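Side-chain contact in succinyl-CoA ligase (ADP-forming) subunit alpha (Methanosaeta concilii, PDB 6HXI), which pairs a CoA-ligase region with a citrate synthase-like helical region and holds coenzyme A in a pocket: residues A453-A458 / E565-G570. Numbering follows the deposited sequence.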
# COMPACT_ATOMS: atom_id res chain seq x y z
N ALA B 453 -11.96 15.93 4.48
CA ALA B 453 -12.89 17.04 4.73
C ALA B 453 -13.97 17.13 3.64
O ALA B 453 -14.99 17.77 3.88
CB ALA B 453 -12.14 18.37 4.82
N ILE B 454 -13.75 16.44 2.47
CA ILE B 454 -14.68 16.43 1.34
C ILE B 454 -15.93 15.71 1.76
O ILE B 454 -17.01 16.29 1.64
CB ILE B 454 -14.11 15.84 0.03
CG1 ILE B 454 -12.83 16.58 -0.39
CG2 ILE B 454 -15.19 15.91 -1.09
CD1 ILE B 454 -12.12 16.02 -1.65
N ASP B 455 -15.76 14.52 2.33
CA ASP B 455 -16.84 13.65 2.83
C ASP B 455 -17.52 14.27 4.04
O ASP B 455 -18.72 14.23 4.08
CB ASP B 455 -16.25 12.32 3.30
CG ASP B 455 -16.68 11.17 2.43
OD1 ASP B 455 -17.61 11.37 1.66
OD2 ASP B 455 -16.09 10.10 2.54
N ASP B 456 -16.75 14.77 5.00
CA ASP B 456 -17.27 15.39 6.22
C ASP B 456 -18.14 16.56 5.88
O ASP B 456 -19.18 16.67 6.51
CB ASP B 456 -16.17 15.88 7.17
CG ASP B 456 -15.26 14.87 7.81
OD1 ASP B 456 -15.63 13.68 7.84
OD2 ASP B 456 -14.18 15.28 8.32
N ALA B 457 -17.73 17.42 4.90
CA ALA B 457 -18.51 18.59 4.48
C ALA B 457 -19.81 18.15 3.85
O ALA B 457 -20.86 18.66 4.23
CB ALA B 457 -17.74 19.48 3.52
N ALA B 458 -19.75 17.19 2.91
CA ALA B 458 -20.96 16.64 2.30
C ALA B 458 -21.94 16.13 3.40
O ALA B 458 -23.08 16.54 3.40
CB ALA B 458 -20.60 15.54 1.31
N GLU B 565 -25.82 6.92 1.25
CA GLU B 565 -24.95 5.76 0.99
C GLU B 565 -23.67 6.23 0.26
O GLU B 565 -22.59 5.84 0.65
CB GLU B 565 -25.73 4.69 0.19
CG GLU B 565 -24.91 3.51 -0.31
CD GLU B 565 -25.64 2.46 -1.13
OE1 GLU B 565 -26.51 2.82 -1.96
OE2 GLU B 565 -25.32 1.26 -0.94
N VAL B 566 -23.81 7.08 -0.77
CA VAL B 566 -22.68 7.62 -1.50
C VAL B 566 -21.69 8.32 -0.54
O VAL B 566 -20.49 8.09 -0.63
CB VAL B 566 -23.11 8.50 -2.70
CG1 VAL B 566 -21.95 9.35 -3.22
CG2 VAL B 566 -23.72 7.63 -3.81
N VAL B 567 -22.19 9.12 0.39
CA VAL B 567 -21.36 9.84 1.38
C VAL B 567 -20.70 8.84 2.34
O VAL B 567 -19.49 8.91 2.57
CB VAL B 567 -22.17 10.93 2.14
CG1 VAL B 567 -21.30 11.64 3.17
CG2 VAL B 567 -22.82 11.93 1.19
N ARG B 568 -21.51 7.91 2.89
CA ARG B 568 -21.11 6.85 3.81
C ARG B 568 -20.01 5.92 3.25
O ARG B 568 -19.07 5.59 3.97
CB ARG B 568 -22.36 6.03 4.21
CG ARG B 568 -22.14 4.95 5.28
CD ARG B 568 -23.44 4.26 5.67
NE ARG B 568 -24.01 3.45 4.59
CZ ARG B 568 -25.13 3.74 3.94
NH1 ARG B 568 -25.83 4.83 4.25
NH2 ARG B 568 -25.57 2.94 2.97
N LEU B 569 -20.14 5.48 1.97
CA LEU B 569 -19.19 4.54 1.35
C LEU B 569 -17.85 5.16 0.90
O LEU B 569 -16.91 4.42 0.61
CB LEU B 569 -19.83 3.72 0.22
CG LEU B 569 -21.01 2.80 0.61
CD1 LEU B 569 -21.33 1.84 -0.53
CD2 LEU B 569 -20.73 2.00 1.88
N GLY B 570 -17.76 6.48 0.90
CA GLY B 570 -16.51 7.16 0.60
C GLY B 570 -16.17 7.29 -0.87
O GLY B 570 -14.99 7.34 -1.21
O HOH W 1 -18.62 10.02 -0.40
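Asp455 lays its carboxylate against the last turn of helix 560-569, overlapping the backbone of Val567 and Gly570. Its OD1 comes to 3.2 Å from Val567 O, a meeting of two acceptors and therefore not a hydrogen bond, while OD2 rests 3.5 Å from Gly570 CA. A water bridges the two segments: it lies 2.7 Å from both Asp455 OD1 and Val566 O and is placed to donate to either, though it has more acceptors in reach than protons. The carboxylate reaches this place through a near-eclipsed chi1 of -113°, which swings it toward the helix end. The Val567 and Asp455 side chains pass alongside each other, running opposite ways: Val567 CG1, anti to the backbone N (chi1 179°), passes 3.8 Å from Asp455 O, and CG2 meets Ala458 CB at 4.2 Å, an apolar touch one turn further along helix 453-466. The closest pair of CA atoms, those of Asp455 and Val567, is 6.1 Å apart. Gly570, at positive phi (80°), closes helix 560-569 in a Schellman motif and is also the N-cap of helix 571-594, whose Leu572 packs on Asp455. The contact thus exemplifies water-mediated helix-helix packing at a Schellman-terminated helix end, within the largely helical region that matches the citrate synthase C-terminal family.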